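Local coordinates for protein extracellular endo-alpha-(1->5)-L-arabinanase 1 (Bacillus subtilis, PDB 1UV4) that cleaves internal alpha-1,5-arabinofuranosyl linkages of plant cell-wall arabinan as a secreted, calcium-binding glycoside hydrolase of family 43, at residues V209-Y217 and W250-I258. Sequence-based numbering, arbitrary orientation.
Sequences VNSTYKIAY and WKGPGGQDI. With CA (calcium ion), chain D.
T212 OG1 donates a hydrogen bond to G252 O at 2.7 Å, and it is also hydrogen-bonded to H267 NE2. The hydroxyl approaches 35° out of the carbonyl plane. A chi1 of 52° places OG1 between the backbone N and the carbonyl carbon, while CG2 lies 3.9 Å from G254 CA. T212 faces backbone atoms of G252, P253, G254 and G255. G254 CA lies 3.8 Å from T212 CB, and G252 and G255 have positive phi. I215 packs further along. Its CD1 lies 4.2 Å from P253 CB and 3.9 Å from Q256 CB. I215 and Q256 run past each other in opposite directions. Q256 bends at chi2 (-69°), and its OE1 comes 3.5 Å from I215 CG1. That oxygen is hydrogen-bonded to S201 OG, which also bonds to G255 N. P253 O is buried without a polar partner. Next to Q256, D257 binds the calcium through both carboxylate oxygens, with D77 and E135 as further protein ligands. T212 lies near E185, the inferred proton donor. The two segments belong to neighbouring blades of the five-bladed propeller. Strand 212-220 lies between 195-203 and 241-244, and strand 250-259 pairs with 263-270.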
# COMPACT_ATOMS: atom_id res chain seq x y z
N VAL A 209 7.76 -0.40 -18.12
CA VAL A 209 7.63 -1.42 -17.07
C VAL A 209 7.01 -0.78 -15.84
O VAL A 209 6.13 -1.39 -15.20
CB VAL A 209 9.00 -2.06 -16.69
CG1 VAL A 209 8.87 -3.01 -15.46
CG2 VAL A 209 9.62 -2.80 -17.88
N ASN A 210 7.47 0.42 -15.48
CA ASN A 210 6.84 1.20 -14.41
C ASN A 210 6.90 0.57 -13.03
O ASN A 210 5.98 0.77 -12.23
CB ASN A 210 5.39 1.54 -14.78
CG ASN A 210 5.24 2.01 -16.20
OD1 ASN A 210 4.45 1.46 -16.96
ND2 ASN A 210 6.02 3.02 -16.58
N SER A 211 8.02 -0.08 -12.72
CA SER A 211 8.27 -0.52 -11.37
C SER A 211 8.54 0.66 -10.45
O SER A 211 8.77 1.80 -10.87
CB SER A 211 9.45 -1.48 -11.31
OG SER A 211 9.33 -2.23 -10.09
N THR A 212 8.49 0.38 -9.16
CA THR A 212 8.86 1.37 -8.18
C THR A 212 10.35 1.73 -8.31
O THR A 212 11.14 0.94 -8.76
CB THR A 212 8.58 0.88 -6.76
OG1 THR A 212 9.20 -0.40 -6.59
CG2 THR A 212 7.10 0.69 -6.50
N TYR A 213 10.69 2.92 -7.86
CA TYR A 213 12.01 3.51 -8.04
C TYR A 213 12.50 4.22 -6.76
O TYR A 213 13.66 4.06 -6.39
CB TYR A 213 11.94 4.54 -9.19
CG TYR A 213 13.24 5.08 -9.69
CD1 TYR A 213 14.31 4.22 -10.01
CD2 TYR A 213 13.38 6.43 -9.98
CE1 TYR A 213 15.49 4.72 -10.51
CE2 TYR A 213 14.56 6.93 -10.50
CZ TYR A 213 15.61 6.07 -10.77
OH TYR A 213 16.81 6.54 -11.29
N LYS A 214 11.66 5.04 -6.13
CA LYS A 214 12.05 5.72 -4.90
C LYS A 214 10.86 5.86 -3.97
O LYS A 214 9.72 5.77 -4.40
CB LYS A 214 12.53 7.14 -5.20
CG LYS A 214 13.62 7.28 -6.19
CD LYS A 214 13.98 8.76 -6.33
CE LYS A 214 14.63 9.01 -7.67
NZ LYS A 214 15.34 10.32 -7.79
N ILE A 215 11.11 6.03 -2.68
CA ILE A 215 10.11 6.33 -1.67
C ILE A 215 10.21 7.81 -1.33
O ILE A 215 11.28 8.25 -0.98
CB ILE A 215 10.29 5.48 -0.42
CG1 ILE A 215 10.10 4.01 -0.76
CG2 ILE A 215 9.36 5.88 0.68
CD1 ILE A 215 10.50 3.08 0.31
N ALA A 216 9.10 8.53 -1.41
CA ALA A 216 9.04 10.00 -1.24
C ALA A 216 8.00 10.37 -0.18
O ALA A 216 7.02 9.68 -0.07
CB ALA A 216 8.72 10.68 -2.54
N TYR A 217 8.22 11.49 0.53
CA TYR A 217 7.30 11.87 1.61
C TYR A 217 7.03 13.35 1.75
O TYR A 217 7.76 14.21 1.25
CB TYR A 217 7.76 11.28 2.94
CG TYR A 217 9.08 11.78 3.43
CD1 TYR A 217 9.20 13.00 4.08
CD2 TYR A 217 10.25 11.03 3.23
CE1 TYR A 217 10.43 13.46 4.54
CE2 TYR A 217 11.45 11.48 3.65
CZ TYR A 217 11.57 12.67 4.33
OH TYR A 217 12.81 13.11 4.77
N TRP A 250 20.16 -3.29 -3.53
CA TRP A 250 18.70 -3.21 -3.46
C TRP A 250 18.20 -2.09 -4.36
O TRP A 250 18.45 -0.93 -4.13
CB TRP A 250 18.27 -2.98 -2.02
CG TRP A 250 18.58 -4.16 -1.19
CD1 TRP A 250 19.51 -4.21 -0.21
CD2 TRP A 250 17.97 -5.45 -1.24
NE1 TRP A 250 19.55 -5.47 0.34
CE2 TRP A 250 18.61 -6.25 -0.28
CE3 TRP A 250 16.96 -6.04 -2.03
CZ2 TRP A 250 18.28 -7.59 -0.06
CZ3 TRP A 250 16.63 -7.36 -1.80
CH2 TRP A 250 17.28 -8.12 -0.84
N LYS A 251 17.48 -2.46 -5.42
CA LYS A 251 17.03 -1.53 -6.42
C LYS A 251 15.53 -1.27 -6.30
O LYS A 251 14.75 -2.13 -5.87
CB LYS A 251 17.37 -2.07 -7.82
CG LYS A 251 18.84 -2.49 -7.97
CD LYS A 251 19.76 -1.33 -7.74
CE LYS A 251 21.18 -1.60 -8.19
NZ LYS A 251 22.16 -0.50 -7.73
N GLY A 252 15.10 -0.10 -6.74
CA GLY A 252 13.69 0.21 -6.87
C GLY A 252 12.84 0.01 -5.64
O GLY A 252 11.75 -0.60 -5.72
N PRO A 253 13.26 0.54 -4.50
CA PRO A 253 12.42 0.40 -3.29
C PRO A 253 11.06 1.06 -3.46
O PRO A 253 10.92 2.09 -4.08
CB PRO A 253 13.19 1.14 -2.21
CG PRO A 253 14.02 2.11 -2.98
CD PRO A 253 14.43 1.39 -4.23
N GLY A 254 10.05 0.41 -2.91
CA GLY A 254 8.69 0.91 -3.00
C GLY A 254 7.69 0.01 -2.35
O GLY A 254 8.05 -0.93 -1.63
N GLY A 255 6.42 0.30 -2.58
CA GLY A 255 5.38 -0.49 -1.96
C GLY A 255 5.42 -0.39 -0.46
O GLY A 255 5.02 -1.32 0.26
N GLN A 256 5.88 0.75 0.05
CA GLN A 256 6.14 0.90 1.48
C GLN A 256 4.88 1.00 2.30
O GLN A 256 3.83 1.50 1.85
CB GLN A 256 7.02 2.11 1.69
CG GLN A 256 6.29 3.47 1.52
CD GLN A 256 5.88 3.76 0.07
OE1 GLN A 256 6.66 3.51 -0.85
NE2 GLN A 256 4.63 4.23 -0.11
N ASP A 257 4.94 0.49 3.53
CA ASP A 257 3.82 0.58 4.45
C ASP A 257 4.32 0.79 5.84
O ASP A 257 5.36 0.23 6.22
CB ASP A 257 2.97 -0.70 4.34
CG ASP A 257 1.60 -0.50 4.86
OD1 ASP A 257 1.03 0.62 4.82
OD2 ASP A 257 0.99 -1.44 5.30
N ILE A 258 3.67 1.72 6.52
CA ILE A 258 4.00 2.06 7.93
C ILE A 258 3.22 1.13 8.81
O ILE A 258 1.96 1.06 8.71
CB ILE A 258 3.68 3.49 8.25
CG1 ILE A 258 4.57 4.44 7.43
CG2 ILE A 258 3.97 3.72 9.72
CD1 ILE A 258 4.00 5.91 7.35
CA CA D . -1.02 0.18 5.81
O HOH W 1 -0.32 1.98 7.14
O HOH W 2 -0.05 -0.43 8.29
O HOH W 3 -3.21 0.49 6.85
O HOH W 4 -1.20 -1.79 7.03